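Local coordinates for protein ribonuclease T2 (Homo sapiens, PDB 3T0O) that cleaves single-stranded RNA, preferentially between purine and uridine residues, leaving purine 2',3'-cyclic phosphate ends and degrading microbial RNA for sensing by TLR8, at residues A[37-45]-A[172-180]; A[156-164]-A[212-222]. One frame throughout, in Å; residues are numbered along the deposited sequence.

Contact 1: residues A[37-45]-A[172-180]; sequences YWTIHGLWP and IGQIELCLT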
loop_
_atom_site.group_PDB
_atom_site.type_symbol
_atom_site.label_atom_id
_atom_site.label_comp_id
_atom_site.label_asym_id
_atom_site.label_seq_id
_atom_site.Cartn_x
_atom_site.Cartn_y
_atom_site.Cartn_z
ATOM N N TYR A 37 -10.570 -0.540 5.815
ATOM C CA TYR A 37 -10.355 -0.405 4.367
ATOM C C TYR A 37 -8.873 -0.481 4.088
ATOM O O TYR A 37 -8.072 -0.278 4.999
ATOM C CB TYR A 37 -10.893 0.951 3.866
ATOM C CG TYR A 37 -10.502 2.158 4.659
ATOM C CD1 TYR A 37 -9.353 2.894 4.331
ATOM C CD2 TYR A 37 -11.320 2.616 5.661
ATOM C CE1 TYR A 37 -9.025 4.054 5.001
ATOM C CE2 TYR A 37 -10.937 3.757 6.370
ATOM C CZ TYR A 37 -9.774 4.407 6.036
ATOM O OH TYR A 37 -9.518 5.621 6.726
ATOM N N TRP A 38 -8.521 -0.889 2.892
ATOM C CA TRP A 38 -7.147 -0.911 2.460
ATOM C C TRP A 38 -6.594 0.457 2.410
ATOM O O TRP A 38 -7.264 1.398 1.963
ATOM C CB TRP A 38 -7.067 -1.489 1.026
ATOM C CG TRP A 38 -7.431 -2.969 1.041
ATOM C CD1 TRP A 38 -8.728 -3.516 1.060
ATOM C CD2 TRP A 38 -6.524 -4.067 1.059
ATOM N NE1 TRP A 38 -8.627 -4.897 1.143
ATOM C CE2 TRP A 38 -7.305 -5.264 1.112
ATOM C CE3 TRP A 38 -5.122 -4.166 1.025
ATOM C CZ2 TRP A 38 -6.734 -6.529 1.172
ATOM C CZ3 TRP A 38 -4.537 -5.436 1.049
ATOM C CH2 TRP A 38 -5.355 -6.613 1.102
ATOM N N THR A 39 -5.365 0.590 2.929
ATOM C CA THR A 39 -4.718 1.917 2.942
ATOM C C THR A 39 -3.369 1.855 2.239
ATOM O O THR A 39 -2.870 0.788 1.844
ATOM C CB THR A 39 -4.436 2.391 4.425
ATOM O OG1 THR A 39 -3.647 1.371 5.070
ATOM C CG2 THR A 39 -5.757 2.503 5.144
ATOM N N ILE A 40 -2.773 3.057 2.029
ATOM C CA ILE A 40 -1.518 3.155 1.328
ATOM C C ILE A 40 -0.356 2.735 2.184
ATOM O O ILE A 40 -0.186 3.241 3.304
ATOM C CB ILE A 40 -1.272 4.602 0.904
ATOM C CG1 ILE A 40 -2.430 5.066 0.016
ATOM C CG2 ILE A 40 0.085 4.654 0.183
ATOM C CD1 ILE A 40 -2.376 6.603 -0.245
ATOM N N HIS A 41 0.433 1.788 1.704
ATOM C CA HIS A 41 1.737 1.563 2.288
ATOM C C HIS A 41 2.755 2.500 1.640
ATOM O O HIS A 41 3.391 3.314 2.335
ATOM C CB HIS A 41 2.103 0.140 2.086
ATOM C CG HIS A 41 3.305 -0.229 2.875
ATOM N ND1 HIS A 41 3.696 -1.538 3.037
ATOM C CD2 HIS A 41 4.189 0.531 3.558
ATOM C CE1 HIS A 41 4.799 -1.577 3.768
ATOM N NE2 HIS A 41 5.122 -0.343 4.114
ATOM N N GLY A 42 2.865 2.473 0.303
ATOM C CA GLY A 42 3.669 3.488 -0.325
ATOM C C GLY A 42 3.692 3.305 -1.835
ATOM O O GLY A 42 3.055 2.414 -2.379
ATOM N N LEU A 43 4.407 4.221 -2.491
ATOM C CA LEU A 43 4.619 4.208 -3.898
ATOM C C LEU A 43 6.100 4.030 -4.133
ATOM O O LEU A 43 6.890 4.927 -3.871
ATOM C CB LEU A 43 4.088 5.512 -4.515
ATOM C CG LEU A 43 4.358 5.588 -6.011
ATOM C CD1 LEU A 43 3.524 4.586 -6.761
ATOM C CD2 LEU A 43 3.973 7.024 -6.529
ATOM N N TRP A 44 6.470 2.824 -4.502
ATOM C CA TRP A 44 7.891 2.476 -4.422
ATOM C C TRP A 44 8.541 2.250 -5.776
ATOM O O TRP A 44 8.074 1.408 -6.550
ATOM C CB TRP A 44 7.980 1.126 -3.719
ATOM C CG TRP A 44 7.464 1.108 -2.301
ATOM C CD1 TRP A 44 7.161 2.110 -1.534
ATOM C CD2 TRP A 44 7.273 -0.083 -1.543
ATOM N NE1 TRP A 44 6.717 1.664 -0.285
ATOM C CE2 TRP A 44 6.792 0.302 -0.299
ATOM C CE3 TRP A 44 7.490 -1.427 -1.813
ATOM C CZ2 TRP A 44 6.484 -0.617 0.712
ATOM C CZ3 TRP A 44 7.166 -2.337 -0.817
ATOM C CH2 TRP A 44 6.652 -1.938 0.360
ATOM N N PRO A 45 9.627 2.950 -6.088
ATOM C CA PRO A 45 10.448 2.531 -7.240
ATOM C C PRO A 45 10.858 1.093 -6.980
ATOM O O PRO A 45 11.192 0.742 -5.835
ATOM C CB PRO A 45 11.624 3.502 -7.195
ATOM C CG PRO A 45 10.981 4.769 -6.665
ATOM C CD PRO A 45 10.063 4.231 -5.495
ATOM N N ILE A 172 -4.359 -12.503 4.181
ATOM C CA ILE A 172 -3.982 -11.483 3.164
ATOM C C ILE A 172 -3.631 -10.199 3.853
ATOM O O ILE A 172 -4.369 -9.759 4.719
ATOM C CB ILE A 172 -5.058 -11.331 2.097
ATOM C CG1 ILE A 172 -4.539 -10.399 0.973
ATOM C CG2 ILE A 172 -6.377 -10.680 2.667
ATOM C CD1 ILE A 172 -5.560 -10.303 -0.203
ATOM N N GLY A 173 -2.544 -9.582 3.376
ATOM C CA GLY A 173 -2.020 -8.354 4.017
ATOM C C GLY A 173 -1.771 -7.235 3.029
ATOM O O GLY A 173 -1.851 -6.107 3.445
ATOM N N GLN A 174 -1.386 -7.563 1.787
ATOM C CA GLN A 174 -0.837 -6.446 0.949
ATOM C C GLN A 174 -1.092 -6.743 -0.507
ATOM O O GLN A 174 -0.957 -7.883 -0.919
ATOM C CB GLN A 174 0.664 -6.285 1.299
ATOM C CG GLN A 174 1.326 -5.125 0.528
ATOM C CD GLN A 174 2.602 -4.725 1.304
ATOM O OE1 GLN A 174 2.501 -3.892 2.184
ATOM N NE2 GLN A 174 3.715 -5.242 0.890
ATOM N N ILE A 175 -1.498 -5.714 -1.259
ATOM C CA ILE A 175 -1.760 -5.879 -2.688
ATOM C C ILE A 175 -0.943 -4.846 -3.398
ATOM O O ILE A 175 -0.959 -3.660 -3.018
ATOM C CB ILE A 175 -3.210 -5.708 -2.937
ATOM C CG1 ILE A 175 -4.005 -6.902 -2.315
ATOM C CG2 ILE A 175 -3.476 -5.487 -4.467
ATOM C CD1 ILE A 175 -5.561 -6.718 -2.418
ATOM N N GLU A 176 -0.174 -5.294 -4.350
ATOM C CA GLU A 176 0.782 -4.416 -5.102
ATOM C C GLU A 176 0.337 -4.363 -6.532
ATOM O O GLU A 176 0.009 -5.378 -7.134
ATOM C CB GLU A 176 2.210 -4.913 -5.034
ATOM C CG GLU A 176 2.613 -5.019 -3.539
ATOM C CD GLU A 176 4.027 -5.368 -3.382
ATOM O OE1 GLU A 176 4.622 -5.820 -4.341
ATOM O OE2 GLU A 176 4.533 -5.230 -2.258
ATOM N N LEU A 177 0.338 -3.153 -7.103
ATOM C CA LEU A 177 -0.008 -2.956 -8.536
ATOM C C LEU A 177 1.152 -2.143 -9.107
ATOM O O LEU A 177 1.529 -1.092 -8.573
ATOM C CB LEU A 177 -1.300 -2.161 -8.713
ATOM C CG LEU A 177 -2.562 -2.949 -8.255
ATOM C CD1 LEU A 177 -3.715 -1.994 -7.924
ATOM C CD2 LEU A 177 -2.901 -3.929 -9.392
ATOM N N CYS A 178 1.706 -2.627 -10.212
ATOM C CA CYS A 178 2.828 -1.902 -10.814
ATOM C C CYS A 178 2.310 -0.802 -11.734
ATOM O O CYS A 178 1.252 -0.902 -12.347
ATOM C CB CYS A 178 3.731 -2.847 -11.568
ATOM S SG CYS A 178 4.663 -3.824 -10.318
ATOM N N LEU A 179 3.112 0.257 -11.824
ATOM C CA LEU A 179 2.713 1.486 -12.543
ATOM C C LEU A 179 3.875 1.988 -13.353
ATOM O O LEU A 179 5.046 1.832 -12.977
ATOM C CB LEU A 179 2.287 2.606 -11.552
ATOM C CG LEU A 179 1.141 2.261 -10.627
ATOM C CD1 LEU A 179 0.998 3.408 -9.619
ATOM C CD2 LEU A 179 -0.141 2.089 -11.388
ATOM N N THR A 180 3.576 2.584 -14.492
ATOM C CA THR A 180 4.677 3.031 -15.368
ATOM C C THR A 180 5.429 4.181 -14.738
ATOM O O THR A 180 4.897 4.951 -13.969
ATOM C CB THR A 180 4.195 3.453 -16.745
ATOM O OG1 THR A 180 3.309 4.597 -16.602
ATOM C CG2 THR A 180 3.498 2.241 -17.435
#
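His41 and Gln174 meet where strand 39-45 and residues 172-180 run in broadly the same direction, their axes 49° apart and 8.9 Å at closest approach; strand 12-18 lies between them in the sheet and pairs with both, so no backbone hydrogen bond links the two and the contact is made mostly by side chains. The one polar link is His41 ND1 to Gln174 OE1, 2.8 Å and nearly straight at 171°. The acceptor sits in the plane of the imidazole, while the amide plane is turned well away from that of the ring. With CG anti to the backbone N (chi1 -169°), His41 carries its ring out toward the glutamine. Trp44 CZ2 lies over the centre of one imidazole face, and Gln174 NE2 is in turn held by Gln159.

At one end Trp38 reaches over to the far strand with the six-membered part of its indole. Ile175 CD1 sits over a face of it, 3.8 Å from the ring centroid, a CH-pi contact, while Ile172 CG1 meets the rim at CH2, 3.9 Å away. Trp38 NE1 is hydrogen-bonded to Tyr224 OH. At the other end Leu43 CD1 and Leu179 CD1 touch at 4.0 Å, the two side chains crossing at about a right angle.

His41 is a predicted active-site residue of the RNase T2 family. Since ND1 donates to Gln174, the bond would hold the ring's rotation and leave NE2 on the side of the ring away from Gln174, with Gln159 behind the glutamine as a further shell.

Contact 2: residues A[156-164]-A[212-222]; sequences PKIQCLPPS and RGLRVCEDGPV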
loop_
_atom_site.group_PDB
_atom_site.type_symbol
_atom_site.label_atom_id
_atom_site.label_comp_id
_atom_site.label_asym_id
_atom_site.label_seq_id
_atom_site.Cartn_x
_atom_site.Cartn_y
_atom_site.Cartn_z
ATOM N N PRO A 156 -1.800 -8.311 -10.207
ATOM C CA PRO A 156 -1.298 -7.708 -8.966
ATOM C C PRO A 156 -0.371 -8.716 -8.311
ATOM O O PRO A 156 -0.432 -9.923 -8.627
ATOM C CB PRO A 156 -2.552 -7.550 -8.136
ATOM C CG PRO A 156 -3.370 -8.727 -8.529
ATOM C CD PRO A 156 -3.122 -8.919 -10.028
ATOM N N LYS A 157 0.435 -8.234 -7.352
ATOM C CA LYS A 157 1.099 -9.137 -6.461
ATOM C C LYS A 157 0.289 -9.092 -5.178
ATOM O O LYS A 157 -0.156 -8.038 -4.703
ATOM C CB LYS A 157 2.516 -8.629 -6.162
ATOM C CG LYS A 157 3.377 -8.518 -7.373
ATOM C CD LYS A 157 4.856 -8.273 -6.944
ATOM N N ILE A 158 0.079 -10.250 -4.608
ATOM C CA ILE A 158 -0.742 -10.344 -3.427
ATOM C C ILE A 158 0.061 -11.051 -2.341
ATOM O O ILE A 158 0.595 -12.153 -2.567
ATOM C CB ILE A 158 -1.970 -11.127 -3.707
ATOM C CG1 ILE A 158 -2.804 -10.566 -4.876
ATOM C CG2 ILE A 158 -2.878 -11.219 -2.420
ATOM C CD1 ILE A 158 -3.750 -11.555 -5.377
ATOM N N GLN A 159 0.197 -10.385 -1.175
ATOM C CA GLN A 159 1.115 -10.862 -0.185
ATOM C C GLN A 159 0.344 -11.116 1.122
ATOM O O GLN A 159 -0.650 -10.461 1.391
ATOM C CB GLN A 159 2.214 -9.858 0.158
ATOM C CG GLN A 159 3.083 -9.704 -1.078
ATOM C CD GLN A 159 3.751 -8.453 -1.107
ATOM O OE1 GLN A 159 3.119 -7.403 -0.995
ATOM N NE2 GLN A 159 5.062 -8.507 -1.360
ATOM N N CYS A 160 0.847 -12.097 1.855
ATOM C CA CYS A 160 0.130 -12.683 3.001
ATOM C C CYS A 160 1.080 -12.809 4.174
ATOM O O CYS A 160 2.294 -12.980 4.003
ATOM C CB CYS A 160 -0.361 -14.099 2.690
ATOM S SG CYS A 160 -1.863 -14.155 1.720
ATOM N N LEU A 161 0.481 -12.838 5.362
ATOM C CA LEU A 161 1.221 -13.372 6.543
ATOM C C LEU A 161 0.975 -14.829 6.630
ATOM O O LEU A 161 -0.098 -15.284 6.424
ATOM C CB LEU A 161 0.781 -12.660 7.832
ATOM C CG LEU A 161 1.224 -11.196 7.720
ATOM C CD1 LEU A 161 0.819 -10.669 9.111
ATOM C CD2 LEU A 161 2.734 -10.954 7.516
ATOM N N PRO A 162 2.002 -15.631 6.885
ATOM C CA PRO A 162 1.745 -17.061 6.980
ATOM C C PRO A 162 0.979 -17.431 8.244
ATOM O O PRO A 162 0.841 -16.584 9.151
ATOM C CB PRO A 162 3.163 -17.637 7.062
ATOM C CG PRO A 162 3.883 -16.563 7.943
ATOM C CD PRO A 162 3.393 -15.280 7.252
ATOM N N PRO A 163 0.489 -18.675 8.318
ATOM C CA PRO A 163 -0.177 -19.110 9.551
ATOM C C PRO A 163 0.788 -19.000 10.767
ATOM O O PRO A 163 1.976 -19.216 10.627
ATOM C CB PRO A 163 -0.564 -20.573 9.269
ATOM C CG PRO A 163 -0.209 -20.905 7.827
ATOM C CD PRO A 163 0.457 -19.676 7.226
ATOM N N SER A 164 0.303 -18.573 11.921
ATOM C CA SER A 164 1.185 -18.489 13.100
ATOM C C SER A 164 0.684 -19.485 14.136
ATOM O O SER A 164 -0.496 -19.841 14.095
ATOM C CB SER A 164 1.215 -17.080 13.693
ATOM O OG SER A 164 -0.091 -16.616 14.009
ATOM N N ARG A 212 8.462 -7.335 6.691
ATOM C CA ARG A 212 7.880 -7.683 7.992
ATOM C C ARG A 212 6.992 -8.897 7.949
ATOM O O ARG A 212 5.964 -8.978 8.590
ATOM C CB ARG A 212 7.189 -6.495 8.704
ATOM C CG ARG A 212 8.282 -5.665 9.262
ATOM C CD ARG A 212 7.688 -4.558 9.939
ATOM N NE ARG A 212 7.584 -4.793 11.372
ATOM C CZ ARG A 212 8.577 -4.718 12.262
ATOM N NH1 ARG A 212 8.252 -4.797 13.535
ATOM N NH2 ARG A 212 9.890 -4.569 11.912
ATOM N N GLY A 213 7.442 -9.856 7.191
ATOM C CA GLY A 213 6.784 -11.130 7.254
ATOM C C GLY A 213 5.845 -11.366 6.078
ATOM O O GLY A 213 5.480 -12.546 5.860
ATOM N N LEU A 214 5.489 -10.294 5.354
ATOM C CA LEU A 214 4.618 -10.496 4.175
ATOM C C LEU A 214 5.386 -11.229 3.120
ATOM O O LEU A 214 6.587 -10.914 2.827
ATOM C CB LEU A 214 4.183 -9.195 3.597
ATOM C CG LEU A 214 3.158 -8.552 4.514
ATOM C CD1 LEU A 214 3.007 -7.100 4.099
ATOM C CD2 LEU A 214 1.811 -9.230 4.443
ATOM N N ARG A 215 4.752 -12.264 2.559
ATOM C CA ARG A 215 5.387 -12.984 1.458
ATOM C C ARG A 215 4.325 -13.204 0.439
ATOM O O ARG A 215 3.166 -13.083 0.717
ATOM C CB ARG A 215 5.874 -14.352 1.936
ATOM C CG ARG A 215 7.021 -14.296 2.907
ATOM C CD ARG A 215 8.291 -13.752 2.299
ATOM N NE ARG A 215 9.437 -14.077 3.167
ATOM C CZ ARG A 215 9.850 -13.288 4.148
ATOM N NH1 ARG A 215 9.173 -12.145 4.384
ATOM N NH2 ARG A 215 10.928 -13.662 4.888
ATOM N N VAL A 216 4.721 -13.648 -0.757
ATOM C CA VAL A 216 3.679 -13.924 -1.756
ATOM C C VAL A 216 2.673 -14.919 -1.191
ATOM O O VAL A 216 3.032 -15.920 -0.568
ATOM C CB VAL A 216 4.345 -14.503 -3.031
ATOM C CG1 VAL A 216 5.209 -15.657 -2.673
ATOM C CG2 VAL A 216 3.316 -14.893 -4.034
ATOM N N CYS A 217 1.377 -14.637 -1.396
ATOM C CA CYS A 217 0.368 -15.592 -0.951
ATOM C C CYS A 217 0.453 -16.862 -1.737
ATOM O O CYS A 217 0.544 -16.818 -2.965
ATOM C CB CYS A 217 -1.032 -15.034 -1.121
ATOM S SG CYS A 217 -1.366 -13.561 -0.167
ATOM N N GLU A 218 0.350 -17.971 -1.021
ATOM C CA GLU A 218 0.284 -19.288 -1.656
ATOM C C GLU A 218 -1.079 -19.514 -2.324
ATOM O O GLU A 218 -2.088 -19.088 -1.791
ATOM C CB GLU A 218 0.523 -20.326 -0.579
ATOM C CG GLU A 218 1.929 -20.249 0.024
ATOM C CD GLU A 218 3.038 -20.598 -1.018
ATOM O OE1 GLU A 218 2.732 -20.783 -2.202
ATOM O OE2 GLU A 218 4.148 -20.395 -0.631
ATOM N N ASP A 219 -1.145 -20.198 -3.480
ATOM C CA ASP A 219 -2.470 -20.531 -3.989
ATOM C C ASP A 219 -3.219 -21.315 -2.913
ATOM O O ASP A 219 -2.634 -22.141 -2.143
ATOM C CB ASP A 219 -2.395 -21.367 -5.268
ATOM C CG ASP A 219 -1.786 -20.611 -6.450
ATOM O OD1 ASP A 219 -1.349 -21.291 -7.417
ATOM O OD2 ASP A 219 -1.773 -19.368 -6.434
ATOM N N GLY A 220 -4.513 -21.103 -2.814
ATOM C CA GLY A 220 -5.317 -21.824 -1.857
ATOM C C GLY A 220 -6.086 -20.902 -0.931
ATOM O O GLY A 220 -6.218 -19.699 -1.224
ATOM N N PRO A 221 -6.547 -21.414 0.189
ATOM C CA PRO A 221 -7.378 -20.593 1.077
ATOM C C PRO A 221 -6.620 -19.463 1.708
ATOM O O PRO A 221 -5.385 -19.546 1.919
ATOM C CB PRO A 221 -7.878 -21.586 2.168
ATOM C CG PRO A 221 -7.553 -22.875 1.623
ATOM C CD PRO A 221 -6.500 -22.812 0.629
ATOM N N VAL A 222 -7.339 -18.375 1.874
ATOM C CA VAL A 222 -6.714 -17.225 2.496
ATOM C C VAL A 222 -7.772 -16.552 3.377
ATOM O O VAL A 222 -8.979 -16.475 3.024
ATOM C CB VAL A 222 -6.101 -16.251 1.383
ATOM C CG1 VAL A 222 -7.180 -15.809 0.404
ATOM C CG2 VAL A 222 -5.449 -14.977 2.064
HETATM O O HOH W 1 -0.162 -14.733 -4.620
#
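Cys160 and Cys217 join the two segments covalently, SG to SG at 2.0 Å with a torsion of 95° about the S-S bond. The disulfide is the main bump of the contact. On one flank Ile158 CG2 packs against Cys217 SG at 3.6 Å; Val222 CG2 comes up to Cys160 SG, reaching back from beyond the loop through Asp219 and Gly220. Val141, on helix 141-152, touches both Cys217 and Val222 and extends this packing into the body of the protein.

Beside the bridge the backbones pair for a short antiparallel run. Cys160 and Arg215 form a hydrogen-bonded pair, Cys160 N giving to Arg215 O at 2.8 Å and Arg215 N to Cys160 O. Gln159 and Val216 are the non-hydrogen-bonded pair next to it, their CA atoms 4.3 Å apart and their side chains diverging. Cys217 N then closes on Ile158 O at 2.9 Å, and a water donates to Cys217 O at 2.8 Å and weakly to Ile158 O.

The second bump is Leu161 CD2. It drops into a shallow hollow made by the Gly213 backbone and Leu214, 3.5 Å from Gly213 C and 3.6 Å from Leu214 CD2. Gly213, with positive phi (102°), presents bare backbone to this methyl. Leu214 also lays CB against Gln159 CB, filling the angle between Gln159 and Leu161, while Pro162 CD rests on Gly213 O at the solvent-side margin.

This is a short antiparallel edge pairing reinforced by a disulfide: residues 215-216 extend the main sheet beyond strand 157-161, stapling the C-terminal part of the chain to the RNase T2 core.

Contacts 1 and 2 both reach the main antiparallel sheet, their centres 14 Å apart, and strands 157-161 and 171-180 join them as neighbours. Backbone bonds stitch that seam: Gln159 N lies 2.8 Å from Gln174 O, and Lys157 O 2.8 Å from Glu176 N. Gly173 and Gln174 both face Gln159 in a classic beta bulge. Contact 1 lies in the buried centre and carries His41; its Trp44 side chain is about 3 Å, nearest atoms, from those of Glu90 and His94, the other proposed active-site residues. Contact 2 is more peripheral, yet Leu214 packs on Gln174, and its side chain is about 6 Å from that of His41, nearest atoms.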